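Glutathione S-transferase (Xanthomonas axonopodis pv. citri, PDB 6NV6) binds glutathione and, as a theta-class transferase, probably catalyses its conjugation through the sulfur to electrophilic substrates. Local coordinates at residues A[20-23]-A[28-31]; A[58-63]-A[72-77]; A[98-103]-A[137-142]; A[106-111]-A[130-135]. One frame throughout, in Å; residues are numbered along the deposited sequence.

Contacts 1 and 2 belong to the thioredoxin-like N-terminal domain, where helices 13-25 and 68-79 pack on one mixed sheet; contacts 3 and 4 both join helices 88-118 and 126-146 of the helical part. In the first two a tyrosine does most of the work, taking an aliphatic carbon on a ring face and a carboxylate at its hydroxyl. Contacts 3 and 4 have no hydrogen bond across them and rest on a tryptophan edge and a valine. All four are partly buried: each sets a buried aliphatic residue (A22, L58, L139, A132) beside partly exposed ones. C21 SG touches L75 CB between contacts 1 and 2, and M98 meets V72 and R73 between contacts 2 and 3.

Contact 1: residues A[20-23]-A[28-31]; sequences WCAE and AYTS
A22 is the first residue of helical segment 20-23 to reach strand segment 28-31: its methyl group stands over one face of the Y29 ring. A22 CB is 3.9 Å from the centroid of the Y29 ring and only 13° off the ring normal, a CH-pi contact aimed almost at the centre of the ring, and Y29 CD1 is nearest, at 3.8 Å. The methyl group also touches I6, so it sits between helix and sheet. One residue on, E23 works at the rim of the same ring. Its CG lies anti to the carbonyl carbon (chi1 -70°) and the chain bends at chi2, which brings the carboxylate round to the phenol end. There Y29 OH donates a hydrogen bond to E23 OE2, modelled at 2.4 Å, a length too short to be taken literally at this resolution. OE2 sits at the ring edge, in plane, while the carboxylate itself is turned 81° to the ring. These elements belong to the beta-alpha-beta unit of the thioredoxin-like domain, in which strand 4-7, helix 13-25 and strand 29-32 follow one another and the two strands pair in parallel. Y29 thus spans from the outermost strand 29-32 to the last turn of the helix, and its side chain also touches I4 of the adjoining strand. The carboxylate has a second task: E23 OE1 forms a salt bridge with R200 NE of helix 196-201, so its two oxygens serve different partners, one in the sheet and one in the C-terminal part of the chain.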
loop_
_atom_site.group_PDB
_atom_site.type_symbol
_atom_site.label_atom_id
_atom_site.label_comp_id
_atom_site.label_asym_id
_atom_site.label_seq_id
_atom_site.Cartn_x
_atom_site.Cartn_y
_atom_site.Cartn_z
ATOM N N TRP A 20 -6.527 5.613 -0.917
ATOM C CA TRP A 20 -6.023 5.757 -2.273
ATOM C C TRP A 20 -6.993 5.148 -3.288
ATOM O O TRP A 20 -7.274 5.749 -4.333
ATOM C CB TRP A 20 -4.640 5.110 -2.356
ATOM C CG TRP A 20 -4.001 5.167 -3.697
ATOM C CD1 TRP A 20 -4.353 5.960 -4.748
ATOM C CD2 TRP A 20 -2.886 4.387 -4.133
ATOM N NE1 TRP A 20 -3.529 5.718 -5.810
ATOM C CE2 TRP A 20 -2.610 4.763 -5.456
ATOM C CE3 TRP A 20 -2.089 3.410 -3.528
ATOM C CZ2 TRP A 20 -1.561 4.188 -6.196
ATOM C CZ3 TRP A 20 -1.045 2.848 -4.257
ATOM C CH2 TRP A 20 -0.794 3.232 -5.575
ATOM N N CYS A 21 -7.515 3.955 -2.997
ATOM C CA CYS A 21 -8.470 3.321 -3.901
ATOM C C CYS A 21 -9.756 4.134 -4.027
ATOM O O CYS A 21 -10.247 4.378 -5.139
ATOM C CB CYS A 21 -8.768 1.904 -3.422
ATOM S SG CYS A 21 -9.573 0.944 -4.686
ATOM N N ALA A 22 -10.321 4.545 -2.892
ATOM C CA ALA A 22 -11.448 5.465 -2.931
ATOM C C ALA A 22 -11.145 6.646 -3.846
ATOM O O ALA A 22 -11.903 6.938 -4.780
ATOM C CB ALA A 22 -11.771 5.945 -1.520
ATOM N N GLU A 23 -10.007 7.308 -3.609
ATOM C CA GLU A 23 -9.637 8.482 -4.391
ATOM C C GLU A 23 -9.514 8.154 -5.877
ATOM O O GLU A 23 -10.015 8.899 -6.724
ATOM C CB GLU A 23 -8.340 9.074 -3.849
ATOM C CG GLU A 23 -8.499 9.736 -2.494
ATOM C CD GLU A 23 -9.055 11.150 -2.591
ATOM O OE1 GLU A 23 -8.756 11.838 -3.597
ATOM O OE2 GLU A 23 -9.798 11.569 -1.668
ATOM N N ALA A 28 -17.880 9.727 -3.747
ATOM C CA ALA A 28 -18.124 10.373 -2.472
ATOM C C ALA A 28 -17.805 9.394 -1.355
ATOM O O ALA A 28 -18.340 8.279 -1.326
ATOM C CB ALA A 28 -19.577 10.833 -2.389
ATOM N N TYR A 29 -16.928 9.797 -0.441
ATOM C CA TYR A 29 -16.681 8.965 0.726
ATOM C C TYR A 29 -16.371 9.854 1.922
ATOM O O TYR A 29 -15.867 10.972 1.777
ATOM C CB TYR A 29 -15.544 7.943 0.489
ATOM C CG TYR A 29 -14.149 8.544 0.446
ATOM C CD1 TYR A 29 -13.671 9.154 -0.709
ATOM C CD2 TYR A 29 -13.316 8.506 1.561
ATOM C CE1 TYR A 29 -12.413 9.712 -0.756
ATOM C CE2 TYR A 29 -12.054 9.069 1.522
ATOM C CZ TYR A 29 -11.608 9.671 0.355
ATOM O OH TYR A 29 -10.353 10.237 0.288
ATOM N N THR A 30 -16.690 9.337 3.102
ATOM C CA THR A 30 -16.282 9.918 4.370
ATOM C C THR A 30 -15.108 9.135 4.938
ATOM O O THR A 30 -15.112 7.898 4.930
ATOM C CB THR A 30 -17.441 9.895 5.372
ATOM O OG1 THR A 30 -18.580 10.549 4.800
ATOM C CG2 THR A 30 -17.054 10.554 6.679
ATOM N N SER A 31 -14.114 9.857 5.445
ATOM C CA SER A 31 -13.015 9.267 6.194
ATOM C C SER A 31 -13.121 9.716 7.643
ATOM O O SER A 31 -13.013 10.910 7.927
ATOM C CB SER A 31 -11.662 9.683 5.621
ATOM O OG SER A 31 -10.637 9.468 6.573
#

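Contact 2: residues A[58-63]-A[72-77]; sequences LQDGAL and VRYLAA
The Y74 ring takes L63 CD2 over one face and D60 OD2 at its edge, in plane, while L58 CD1 approaches obliquely, 4.3 Å from Y74 CE2. The contact packs helix 68-79 against the beta hairpin of strands 57-60 and 63-65, the beta-beta-alpha half of the thioredoxin-like fold. L63 and Y74 reach toward each other from opposite directions, and the leucine methyl carbon ends almost over the middle of the ring: CD2 is 3.7 Å from the centroid and 12° off the normal, a CH-pi contact. Y74 extends from the helix with CG anti to the backbone N (chi1 169°), which carries its hydroxyl across to the hairpin. Its OH donates a hydrogen bond to D60 OD2 at 2.7 Å; the two side chains cross at about a right angle, with carboxylate and ring planes 52° apart. The place of OD2 is less sure, so the bond is best read with caution. L58, whose side chain also packs on I4 and I6, continues the apolar layer between sheet and helix. The hairpin that presents these residues closes in a type II' turn from D60 to L63, with G61 taking the positive phi at the first corner. Two backbone bonds pair the ends of the turn, D60 N to L63 O at 3.1 Å and L63 N to D60 O at 3.2 Å.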
loop_
_atom_site.group_PDB
_atom_site.type_symbol
_atom_site.label_atom_id
_atom_site.label_comp_id
_atom_site.label_asym_id
_atom_site.label_seq_id
_atom_site.Cartn_x
_atom_site.Cartn_y
_atom_site.Cartn_z
ATOM N N LEU A 58 -14.435 -0.532 6.140
ATOM C CA LEU A 58 -15.232 0.024 5.060
ATOM C C LEU A 58 -16.698 -0.261 5.329
ATOM O O LEU A 58 -17.053 -1.353 5.776
ATOM C CB LEU A 58 -14.834 -0.560 3.708
ATOM C CG LEU A 58 -15.381 0.079 2.417
ATOM C CD1 LEU A 58 -16.685 -0.532 1.972
ATOM C CD2 LEU A 58 -15.569 1.572 2.543
ATOM N N GLN A 59 -17.545 0.734 5.067
ATOM C CA GLN A 59 -18.990 0.557 5.037
ATOM C C GLN A 59 -19.522 1.224 3.780
ATOM O O GLN A 59 -19.256 2.405 3.535
ATOM C CB GLN A 59 -19.669 1.148 6.272
ATOM C CG GLN A 59 -21.189 1.021 6.236
ATOM C CD GLN A 59 -21.849 1.359 7.564
ATOM O OE1 GLN A 59 -21.172 1.557 8.579
ATOM N NE2 GLN A 59 -23.182 1.430 7.561
ATOM N N ASP A 60 -20.258 0.463 2.983
ATOM C CA ASP A 60 -20.890 0.980 1.772
ATOM C C ASP A 60 -22.278 0.349 1.726
ATOM O O ASP A 60 -22.428 -0.802 1.296
ATOM C CB ASP A 60 -20.087 0.654 0.519
ATOM C CG ASP A 60 -20.784 1.114 -0.751
ATOM O OD1 ASP A 60 -21.752 1.899 -0.652
ATOM O OD2 ASP A 60 -20.370 0.691 -1.851
ATOM N N GLY A 61 -23.280 1.112 2.152
ATOM C CA GLY A 61 -24.605 0.544 2.318
ATOM C C GLY A 61 -24.588 -0.565 3.352
ATOM O O GLY A 61 -24.117 -0.389 4.486
ATOM N N ALA A 62 -25.093 -1.733 2.963
ATOM C CA ALA A 62 -25.161 -2.876 3.864
ATOM C C ALA A 62 -23.821 -3.577 4.056
ATOM O O ALA A 62 -23.691 -4.387 4.983
ATOM C CB ALA A 62 -26.187 -3.884 3.347
ATOM N N LEU A 63 -22.836 -3.293 3.208
ATOM C CA LEU A 63 -21.564 -4.000 3.236
ATOM C C LEU A 63 -20.651 -3.440 4.317
ATOM O O LEU A 63 -20.575 -2.226 4.515
ATOM C CB LEU A 63 -20.877 -3.895 1.875
ATOM C CG LEU A 63 -19.594 -4.693 1.650
ATOM C CD1 LEU A 63 -19.817 -6.158 1.992
ATOM C CD2 LEU A 63 -19.128 -4.536 0.212
ATOM N N VAL A 72 -9.929 -3.021 -1.273
ATOM C CA VAL A 72 -9.426 -2.476 -2.531
ATOM C C VAL A 72 -10.121 -3.154 -3.698
ATOM O O VAL A 72 -10.723 -2.497 -4.556
ATOM C CB VAL A 72 -7.894 -2.637 -2.622
ATOM C CG1 VAL A 72 -7.397 -2.372 -4.051
ATOM C CG2 VAL A 72 -7.184 -1.726 -1.611
ATOM N N ARG A 73 -10.055 -4.488 -3.731
ATOM C CA ARG A 73 -10.637 -5.232 -4.839
ATOM C C ARG A 73 -12.103 -4.881 -5.009
ATOM O O ARG A 73 -12.591 -4.727 -6.134
ATOM C CB ARG A 73 -10.449 -6.735 -4.630
ATOM C CG ARG A 73 -9.040 -7.206 -4.978
ATOM C CD ARG A 73 -8.958 -8.728 -5.023
ATOM N NE ARG A 73 -9.059 -9.278 -3.674
ATOM C CZ ARG A 73 -8.008 -9.540 -2.900
ATOM N NH1 ARG A 73 -6.777 -9.319 -3.348
ATOM N NH2 ARG A 73 -8.183 -10.026 -1.675
ATOM N N TYR A 74 -12.808 -4.706 -3.893
ATOM C CA TYR A 74 -14.203 -4.307 -3.966
ATOM C C TYR A 74 -14.349 -2.924 -4.599
ATOM O O TYR A 74 -15.047 -2.760 -5.609
ATOM C CB TYR A 74 -14.827 -4.331 -2.578
ATOM C CG TYR A 74 -16.169 -3.669 -2.595
ATOM C CD1 TYR A 74 -17.220 -4.232 -3.306
ATOM C CD2 TYR A 74 -16.377 -2.454 -1.956
ATOM C CE1 TYR A 74 -18.453 -3.621 -3.350
ATOM C CE2 TYR A 74 -17.601 -1.836 -1.989
ATOM C CZ TYR A 74 -18.636 -2.421 -2.684
ATOM O OH TYR A 74 -19.862 -1.809 -2.725
ATOM N N LEU A 75 -13.686 -1.914 -4.018
ATOM C CA LEU A 75 -13.850 -0.545 -4.492
ATOM C C LEU A 75 -13.536 -0.417 -5.977
ATOM O O LEU A 75 -14.219 0.319 -6.701
ATOM C CB LEU A 75 -12.978 0.407 -3.672
ATOM C CG LEU A 75 -13.663 0.833 -2.369
ATOM C CD1 LEU A 75 -12.686 1.517 -1.418
ATOM C CD2 LEU A 75 -14.871 1.718 -2.657
ATOM N N ALA A 76 -12.523 -1.136 -6.466
ATOM C CA ALA A 76 -12.195 -0.998 -7.883
ATOM C C ALA A 76 -13.219 -1.717 -8.757
ATOM O O ALA A 76 -13.734 -1.142 -9.722
ATOM C CB ALA A 76 -10.775 -1.498 -8.163
ATOM N N ALA A 77 -13.541 -2.969 -8.430
ATOM C CA ALA A 77 -14.557 -3.677 -9.201
ATOM C C ALA A 77 -15.896 -2.936 -9.181
ATOM O O ALA A 77 -16.577 -2.843 -10.209
ATOM C CB ALA A 77 -14.723 -5.099 -8.669
#

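Contact 3: residues A[98-103]-A[137-142]; sequences MDWTTS and GELLAR
W100 pushes the six-membered end of its indole against L139, meeting the backbone carbonyl more than the leucine branches. W100 CZ2 lies 3.5 Å from L139 O and CH2 3.7 Å from the same oxygen, which sits near the indole plane, at the ring edge. The ring carbons offer no N-H to this oxygen; R142 N donates to L139 O at 2.9 Å within the helix. Farther in, W100 CZ2 approaches L139 CB at 4.1 Å, the main apolar touch across the contact. The indole gets this far because CG is anti to the backbone N (chi1 178°), which turns the indole toward helix 126-146. On the exposed side, R142 NH1 comes to 4.3 Å from W100 NE1, also near the ring plane. Indole and guanidinium therefore meet edge on, with neither cation-pi stacking nor a hydrogen bond. The guanidinium face is met from within its own segment by L139 CD2, offset toward the rim of the group. No polar bond crosses between the segments, and the contact is held by van der Waals packing at the partly exposed margin of the helical domain. On the other flanks of helix 88-118, T101 packs on L165 and F168 of helix 163-174, and M98 on helix 68-79; L140 of helix 126-146 meets F105 and W172, closing the interior side.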
loop_
_atom_site.group_PDB
_atom_site.type_symbol
_atom_site.label_atom_id
_atom_site.label_comp_id
_atom_site.label_asym_id
_atom_site.label_seq_id
_atom_site.Cartn_x
_atom_site.Cartn_y
_atom_site.Cartn_z
ATOM N N MET A 98 -0.698 -8.275 -4.447
ATOM C CA MET A 98 -1.577 -7.952 -3.332
ATOM C C MET A 98 -1.412 -8.965 -2.204
ATOM O O MET A 98 -1.206 -8.592 -1.043
ATOM C CB MET A 98 -3.023 -7.895 -3.810
ATOM C CG MET A 98 -3.259 -6.912 -4.945
ATOM S SD MET A 98 -5.004 -6.788 -5.391
ATOM C CE MET A 98 -5.577 -5.714 -4.060
ATOM N N ASP A 99 -1.486 -10.258 -2.532
ATOM C CA ASP A 99 -1.276 -11.296 -1.526
ATOM C C ASP A 99 0.143 -11.264 -0.967
ATOM O O ASP A 99 0.345 -11.433 0.239
ATOM C CB ASP A 99 -1.564 -12.665 -2.126
ATOM C CG ASP A 99 -3.024 -13.030 -2.074
ATOM O OD1 ASP A 99 -3.769 -12.423 -1.273
ATOM O OD2 ASP A 99 -3.414 -13.934 -2.838
ATOM N N TRP A 100 1.139 -11.064 -1.833
ATOM C CA TRP A 100 2.528 -11.066 -1.389
ATOM C C TRP A 100 2.821 -9.904 -0.438
ATOM O O TRP A 100 3.605 -10.049 0.510
ATOM C CB TRP A 100 3.435 -11.030 -2.621
ATOM C CG TRP A 100 4.909 -10.989 -2.349
ATOM C CD1 TRP A 100 5.758 -12.046 -2.311
ATOM C CD2 TRP A 100 5.714 -9.821 -2.141
ATOM N NE1 TRP A 100 7.044 -11.620 -2.064
ATOM C CE2 TRP A 100 7.042 -10.256 -1.960
ATOM C CE3 TRP A 100 5.439 -8.448 -2.077
ATOM C CZ2 TRP A 100 8.088 -9.377 -1.717
ATOM C CZ3 TRP A 100 6.490 -7.567 -1.835
ATOM C CH2 TRP A 100 7.793 -8.039 -1.656
ATOM N N THR A 101 2.205 -8.745 -0.671
ATOM C CA THR A 101 2.400 -7.622 0.238
ATOM C C THR A 101 1.969 -7.995 1.649
ATOM O O THR A 101 2.678 -7.716 2.626
ATOM C CB THR A 101 1.624 -6.399 -0.262
ATOM O OG1 THR A 101 2.163 -5.965 -1.514
ATOM C CG2 THR A 101 1.729 -5.258 0.735
ATOM N N THR A 102 0.815 -8.641 1.774
ATOM C CA THR A 102 0.352 -9.063 3.087
ATOM C C THR A 102 1.128 -10.276 3.593
ATOM O O THR A 102 1.615 -10.283 4.729
ATOM C CB THR A 102 -1.145 -9.356 3.033
ATOM O OG1 THR A 102 -1.845 -8.162 2.649
ATOM C CG2 THR A 102 -1.634 -9.841 4.391
ATOM N N SER A 103 1.266 -11.310 2.759
ATOM C CA SER A 103 1.802 -12.573 3.244
ATOM C C SER A 103 3.289 -12.487 3.576
ATOM O O SER A 103 3.767 -13.228 4.447
ATOM C CB SER A 103 1.548 -13.670 2.210
ATOM O OG SER A 103 2.571 -13.714 1.234
ATOM N N GLY A 137 14.726 -5.213 2.539
ATOM C CA GLY A 137 15.431 -4.874 1.314
ATOM C C GLY A 137 15.475 -6.011 0.310
ATOM O O GLY A 137 15.227 -5.813 -0.884
ATOM N N GLU A 138 15.802 -7.220 0.772
ATOM C CA GLU A 138 15.936 -8.313 -0.186
ATOM C C GLU A 138 14.581 -8.839 -0.625
ATOM O O GLU A 138 14.459 -9.368 -1.734
ATOM C CB GLU A 138 16.793 -9.450 0.379
ATOM C CG GLU A 138 18.316 -9.144 0.436
ATOM C CD GLU A 138 18.842 -8.269 -0.732
ATOM O OE1 GLU A 138 18.900 -8.768 -1.877
ATOM O OE2 GLU A 138 19.228 -7.092 -0.503
ATOM N N LEU A 139 13.556 -8.692 0.209
ATOM C CA LEU A 139 12.200 -8.936 -0.263
ATOM C C LEU A 139 11.829 -7.947 -1.356
ATOM O O LEU A 139 11.358 -8.336 -2.433
ATOM C CB LEU A 139 11.212 -8.848 0.899
ATOM C CG LEU A 139 11.238 -10.040 1.868
ATOM C CD1 LEU A 139 10.335 -9.806 3.081
ATOM C CD2 LEU A 139 10.876 -11.323 1.135
ATOM N N LEU A 140 12.051 -6.653 -1.101
ATOM C CA LEU A 140 11.748 -5.644 -2.111
ATOM C C LEU A 140 12.508 -5.889 -3.412
ATOM O O LEU A 140 12.006 -5.557 -4.496
ATOM C CB LEU A 140 12.055 -4.256 -1.560
ATOM C CG LEU A 140 10.954 -3.799 -0.606
ATOM C CD1 LEU A 140 11.237 -2.401 -0.070
ATOM C CD2 LEU A 140 9.597 -3.885 -1.318
ATOM N N ALA A 141 13.714 -6.468 -3.326
ATOM C CA ALA A 141 14.464 -6.814 -4.528
ATOM C C ALA A 141 13.656 -7.702 -5.467
ATOM O O ALA A 141 13.828 -7.634 -6.692
ATOM C CB ALA A 141 15.771 -7.502 -4.137
ATOM N N ARG A 142 12.755 -8.521 -4.919
ATOM C CA ARG A 142 11.895 -9.340 -5.767
ATOM C C ARG A 142 10.906 -8.475 -6.543
ATOM O O ARG A 142 10.706 -8.670 -7.750
ATOM C CB ARG A 142 11.163 -10.382 -4.920
ATOM C CG ARG A 142 12.038 -11.540 -4.431
ATOM C CD ARG A 142 11.350 -12.291 -3.297
ATOM N NE ARG A 142 12.282 -13.038 -2.451
ATOM C CZ ARG A 142 11.929 -13.717 -1.359
ATOM N NH1 ARG A 142 10.662 -13.753 -0.971
ATOM N NH2 ARG A 142 12.842 -14.367 -0.655
#

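Contact 4: residues A[106-111]-A[130-135]; sequences AGVFRD and AAALTQ
V108 and A132 mark the closest backbone approach of segments 106-111 and 130-135, their CA atoms 5.6 Å apart where the two helices run in opposite directions. Helix 88-118 is kinked here, with N of G107 and V108 lacking a bond to the preceding turn, but regular bonding resumes with R110 N to A106 O at 2.7 Å. A132 lies at the closest point; its methyl carbon CB faces the V108 backbone and comes to 3.8 Å from V108 O. The valine answers with one branch, CG2, which is anti to the backbone N (chi1 67° places CG1 between N and the carbonyl carbon instead). V108 CG2 lies 3.6 Å from A132 CA and 3.9 Å from A132 CB. The two helices, 88-118 and 126-146, form an antiparallel pair in the all-helical domain that follows the thioredoxin-like domain in glutathione transferases. L112 of the first helix extends the apolar seam by packing on A132 and L133 of the second. Along the outer side Q135 stretches back over the valine: its CG is anti to the backbone N, the chain stays extended beyond it, and NE2 ends 3.9 Å from V108 CG2, a van der Waals touch between the amide nitrogen and a methyl carbon. On the far side of its helix T134 turns away from the contact. Its OG1 donates to A130 O at 3.0 Å, meeting that carbonyl nearly end-on (161°), and since T134 N binds the same oxygen, A130 O accepts two hydrogen bonds.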
loop_
_atom_site.group_PDB
_atom_site.type_symbol
_atom_site.label_atom_id
_atom_site.label_comp_id
_atom_site.label_asym_id
_atom_site.label_seq_id
_atom_site.Cartn_x
_atom_site.Cartn_y
_atom_site.Cartn_z
ATOM N N ALA A 106 4.625 -7.215 4.655
ATOM C CA ALA A 106 4.095 -6.270 5.635
ATOM C C ALA A 106 4.614 -6.552 7.045
ATOM O O ALA A 106 4.931 -5.617 7.794
ATOM C CB ALA A 106 2.569 -6.299 5.596
ATOM N N GLY A 107 4.726 -7.831 7.420
ATOM C CA GLY A 107 5.107 -8.157 8.784
ATOM C C GLY A 107 6.499 -7.664 9.128
ATOM O O GLY A 107 6.691 -6.949 10.119
ATOM N N VAL A 108 7.493 -8.028 8.310
ATOM C CA VAL A 108 8.859 -7.587 8.579
ATOM C C VAL A 108 8.962 -6.076 8.444
ATOM O O VAL A 108 9.657 -5.415 9.224
ATOM C CB VAL A 108 9.872 -8.326 7.676
ATOM C CG1 VAL A 108 9.701 -7.947 6.224
ATOM C CG2 VAL A 108 11.309 -8.049 8.131
ATOM N N PHE A 109 8.244 -5.490 7.484
ATOM C CA PHE A 109 8.371 -4.054 7.302
ATOM C C PHE A 109 7.712 -3.293 8.437
ATOM O O PHE A 109 8.261 -2.292 8.912
ATOM C CB PHE A 109 7.780 -3.602 5.978
ATOM C CG PHE A 109 7.843 -2.119 5.805
ATOM C CD1 PHE A 109 9.030 -1.502 5.456
ATOM C CD2 PHE A 109 6.742 -1.332 6.058
ATOM C CE1 PHE A 109 9.105 -0.125 5.324
ATOM C CE2 PHE A 109 6.820 0.045 5.927
ATOM C CZ PHE A 109 8.005 0.644 5.556
ATOM N N ARG A 110 6.527 -3.730 8.875
ATOM C CA ARG A 110 5.914 -3.068 10.018
ATOM C C ARG A 110 6.838 -3.131 11.224
ATOM O O ARG A 110 6.874 -2.197 12.037
ATOM C CB ARG A 110 4.554 -3.692 10.337
ATOM N N ASP A 111 7.629 -4.203 11.324
ATOM C CA ASP A 111 8.608 -4.318 12.399
ATOM C C ASP A 111 9.733 -3.310 12.218
ATOM O O ASP A 111 10.083 -2.581 13.156
ATOM C CB ASP A 111 9.158 -5.742 12.444
ATOM C CG ASP A 111 9.413 -6.220 13.850
ATOM O OD1 ASP A 111 8.481 -6.134 14.680
ATOM O OD2 ASP A 111 10.545 -6.693 14.114
ATOM N N ALA A 130 18.002 -3.962 12.290
ATOM C CA ALA A 130 19.021 -4.311 11.310
ATOM C C ALA A 130 18.619 -5.514 10.465
ATOM O O ALA A 130 18.870 -5.538 9.255
ATOM C CB ALA A 130 20.345 -4.595 12.018
ATOM N N ALA A 131 17.998 -6.516 11.094
ATOM C CA ALA A 131 17.585 -7.706 10.360
ATOM C C ALA A 131 16.312 -7.440 9.571
ATOM O O ALA A 131 16.177 -7.891 8.427
ATOM C CB ALA A 131 17.394 -8.881 11.316
ATOM N N ALA A 132 15.373 -6.702 10.162
ATOM C CA ALA A 132 14.205 -6.262 9.411
ATOM C C ALA A 132 14.623 -5.451 8.191
ATOM O O ALA A 132 14.184 -5.732 7.066
ATOM C CB ALA A 132 13.272 -5.455 10.312
ATOM N N LEU A 133 15.489 -4.450 8.393
ATOM C CA LEU A 133 15.925 -3.618 7.277
ATOM C C LEU A 133 16.573 -4.453 6.186
ATOM O O LEU A 133 16.328 -4.229 4.994
ATOM C CB LEU A 133 16.900 -2.544 7.755
ATOM C CG LEU A 133 17.461 -1.695 6.608
ATOM C CD1 LEU A 133 16.333 -0.989 5.894
ATOM C CD2 LEU A 133 18.492 -0.681 7.072
ATOM N N THR A 134 17.394 -5.427 6.572
ATOM C CA THR A 134 18.087 -6.220 5.567
ATOM C C THR A 134 17.116 -7.130 4.824
ATOM O O THR A 134 17.242 -7.324 3.611
ATOM C CB THR A 134 19.204 -7.033 6.229
ATOM O OG1 THR A 134 20.246 -6.148 6.668
ATOM C CG2 THR A 134 19.776 -8.063 5.253
ATOM N N GLN A 135 16.134 -7.689 5.527
ATOM C CA GLN A 135 15.203 -8.596 4.867
ATOM C C GLN A 135 14.144 -7.840 4.075
ATOM O O GLN A 135 13.777 -8.251 2.967
ATOM C CB GLN A 135 14.545 -9.518 5.887
ATOM C CG GLN A 135 13.885 -10.696 5.226
ATOM C CD GLN A 135 12.967 -11.429 6.152
ATOM O OE1 GLN A 135 11.980 -12.026 5.717
ATOM N NE2 GLN A 135 13.277 -11.396 7.449
#